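Local coordinates for protein hydroquinone dioxygenase large subunit (Pseudomonas sp., PDB 4ZXA) that probably forms, with a small partner subunit, a two-subunit iron(II)-dependent dioxygenase that opens the ring of hydroquinone, at residues L67-R72 with L252-G257. Sequence-based numbering, arbitrary orientation.
Sequences LRAMMR and LPVFHG. With CD (cadmium ion), chain I; H8N (4-hydroxybenzonitrile), chain J.
Pro253 packs against Arg68, Ala69 and Arg72 on one flank of helix 63-75, just before its strand enters the metal site of a cupin-type β fold. Strand 251-257 is interrupted here, and Pro253 lies in the irregular part. No hydrogen bond crosses the contact.

The tight part is the proline against Arg72. Pro253 CG sits over the centre of one guanidinium face, 3.6 Å from Arg72 CZ. The arginine chain bends at chi2 (-44°), which turns that face toward Pro253 CG; the two side chains cross at about a right angle. The guanidinium's rotation is fixed from several sides. NE bonds to the carbonyl of Trp230, NH2 to that of Thr229 and NH1 to that of Pro143. Arg72 NH1 also bonds weakly to Arg68 O in its own helix, at 3.0 Å. Three outside carbonyls and the weakly bound Arg68 O thus accept this buried residue's N-H groups. Away from the guanidinium, Ala69 CB lies 3.9 Å from Val254 CG1 and 3.6 Å from Pro253 O.

The looser side is at Arg68. Of its side chain, only CB meets the proline, 3.8 Å from Pro253 CB. The rest of the chain runs extended away. Arg68 is partly exposed, and its NH2 makes a weak, long ion pair with Asp64.

Residues on both sides of the proline reach the active site. Leu252 CD1 touches the ring of 4-hydroxybenzonitrile. His256 binds the cadmium ion together with Asn258, Glu262 and His303. Its NE2 is held by Tyr80 O, ND1 meets the metal at 2.2 Å, and the ligand's nitrile NAA also binds, 2.3 Å from the cadmium.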
loop_
_atom_site.group_PDB
_atom_site.type_symbol
_atom_site.label_atom_id
_atom_site.label_comp_id
_atom_site.label_asym_id
_atom_site.label_seq_id
_atom_site.Cartn_x
_atom_site.Cartn_y
_atom_site.Cartn_z
ATOM N N LEU E 67 7.427 -8.761 2.552
ATOM C CA LEU E 67 8.797 -9.234 2.352
ATOM C C LEU E 67 9.828 -8.108 2.334
ATOM O O LEU E 67 10.893 -8.252 2.933
ATOM C CB LEU E 67 8.924 -10.085 1.088
ATOM C CG LEU E 67 8.167 -11.407 1.206
ATOM C CD1 LEU E 67 8.015 -12.039 -0.157
ATOM C CD2 LEU E 67 8.879 -12.343 2.196
ATOM N N ARG E 68 9.531 -6.996 1.665
ATOM C CA ARG E 68 10.481 -5.886 1.657
ATOM C C ARG E 68 10.719 -5.416 3.093
ATOM O O ARG E 68 11.864 -5.136 3.495
ATOM C CB ARG E 68 9.981 -4.718 0.802
ATOM C CG ARG E 68 9.734 -5.054 -0.656
ATOM C CD ARG E 68 9.510 -3.792 -1.491
ATOM N NE ARG E 68 8.926 -4.114 -2.791
ATOM C CZ ARG E 68 7.640 -3.963 -3.095
ATOM N NH1 ARG E 68 6.786 -3.469 -2.200
ATOM N NH2 ARG E 68 7.214 -4.302 -4.304
ATOM N N ALA E 69 9.642 -5.357 3.874
ATOM C CA ALA E 69 9.736 -4.873 5.253
ATOM C C ALA E 69 10.577 -5.798 6.109
ATOM O O ALA E 69 11.471 -5.346 6.811
ATOM C CB ALA E 69 8.359 -4.703 5.867
ATOM N N MET E 70 10.304 -7.098 6.037
ATOM C CA MET E 70 10.997 -8.061 6.891
ATOM C C MET E 70 12.438 -8.156 6.459
ATOM O O MET E 70 13.340 -8.348 7.286
ATOM C CB MET E 70 10.348 -9.454 6.842
ATOM C CG MET E 70 11.131 -10.502 7.637
ATOM S SD MET E 70 10.211 -12.026 7.933
ATOM C CE MET E 70 8.961 -11.413 9.084
ATOM N N MET E 71 12.650 -8.007 5.155
ATOM C CA MET E 71 14.006 -7.993 4.614
ATOM C C MET E 71 14.813 -6.879 5.246
ATOM O O MET E 71 15.976 -7.082 5.564
ATOM C CB MET E 71 14.006 -7.809 3.106
ATOM C CG MET E 71 15.395 -7.792 2.518
ATOM S SD MET E 71 16.113 -9.427 2.372
ATOM C CE MET E 71 17.455 -9.361 3.567
ATOM N N ARG E 72 14.207 -5.705 5.431
ATOM C CA ARG E 72 14.936 -4.611 6.061
ATOM C C ARG E 72 15.185 -4.951 7.523
ATOM O O ARG E 72 16.304 -4.794 8.011
ATOM C CB ARG E 72 14.225 -3.246 5.913
ATOM C CG ARG E 72 14.086 -2.729 4.453
ATOM C CD ARG E 72 15.377 -2.923 3.688
ATOM N NE ARG E 72 15.355 -2.439 2.310
ATOM C CZ ARG E 72 14.699 -3.030 1.312
ATOM N NH1 ARG E 72 13.950 -4.107 1.538
ATOM N NH2 ARG E 72 14.772 -2.532 0.087
ATOM N N LEU E 252 10.473 3.852 1.225
ATOM C CA LEU E 252 11.051 3.169 2.389
ATOM C C LEU E 252 10.106 2.029 2.814
ATOM O O LEU E 252 8.941 2.260 3.121
ATOM C CB LEU E 252 11.244 4.155 3.548
ATOM C CG LEU E 252 11.847 3.588 4.841
ATOM C CD1 LEU E 252 13.282 3.090 4.629
ATOM C CD2 LEU E 252 11.793 4.611 5.978
ATOM N N PRO E 253 10.595 0.784 2.802
ATOM C CA PRO E 253 9.716 -0.375 3.017
ATOM C C PRO E 253 9.030 -0.449 4.407
ATOM O O PRO E 253 8.220 -1.338 4.633
ATOM C CB PRO E 253 10.659 -1.564 2.798
ATOM C CG PRO E 253 11.753 -1.025 1.908
ATOM C CD PRO E 253 11.948 0.381 2.382
ATOM N N VAL E 254 9.344 0.473 5.310
ATOM C CA VAL E 254 8.705 0.534 6.612
ATOM C C VAL E 254 8.490 1.982 6.933
ATOM O O VAL E 254 9.106 2.836 6.317
ATOM C CB VAL E 254 9.615 -0.051 7.738
ATOM C CG1 VAL E 254 9.817 -1.535 7.542
ATOM C CG2 VAL E 254 10.966 0.678 7.790
ATOM N N PHE E 255 7.631 2.280 7.897
ATOM C CA PHE E 255 7.746 3.587 8.539
ATOM C C PHE E 255 8.426 3.450 9.900
ATOM O O PHE E 255 8.154 2.527 10.685
ATOM C CB PHE E 255 6.441 4.415 8.548
ATOM C CG PHE E 255 5.365 3.915 9.486
ATOM C CD1 PHE E 255 4.327 3.106 9.006
ATOM C CD2 PHE E 255 5.348 4.310 10.831
ATOM C CE1 PHE E 255 3.296 2.670 9.863
ATOM C CE2 PHE E 255 4.329 3.870 11.712
ATOM C CZ PHE E 255 3.298 3.052 11.228
ATOM N N HIS E 256 9.365 4.351 10.145
ATOM C CA HIS E 256 10.249 4.218 11.289
ATOM C C HIS E 256 9.866 5.151 12.418
ATOM O O HIS E 256 9.683 6.349 12.201
ATOM C CB HIS E 256 11.687 4.502 10.873
ATOM C CG HIS E 256 12.674 4.240 11.964
ATOM N ND1 HIS E 256 13.810 4.998 12.132
ATOM C CD2 HIS E 256 12.687 3.319 12.943
ATOM C CE1 HIS E 256 14.490 4.548 13.166
ATOM N NE2 HIS E 256 13.830 3.524 13.680
ATOM N N GLY E 257 9.733 4.598 13.618
ATOM C CA GLY E 257 9.562 5.403 14.820
ATOM C C GLY E 257 10.900 5.551 15.531
ATOM O O GLY E 257 11.491 4.555 15.956
HETATM CD CD CD I . 14.252 7.002 11.420
HETATM N NAA H8N J . 15.032 5.807 9.567
HETATM C CAC H8N J . 15.506 5.463 8.585
HETATM C CAI H8N J . 16.132 5.055 7.293
HETATM C CAF H8N J . 16.394 6.040 6.349
HETATM C CAD H8N J . 16.974 5.700 5.131
HETATM C CAH H8N J . 17.275 4.366 4.900
HETATM O OAB H8N J . 17.834 4.017 3.700
HETATM C CAE H8N J . 17.013 3.378 5.843
HETATM C CAG H8N J . 16.438 3.728 7.055
#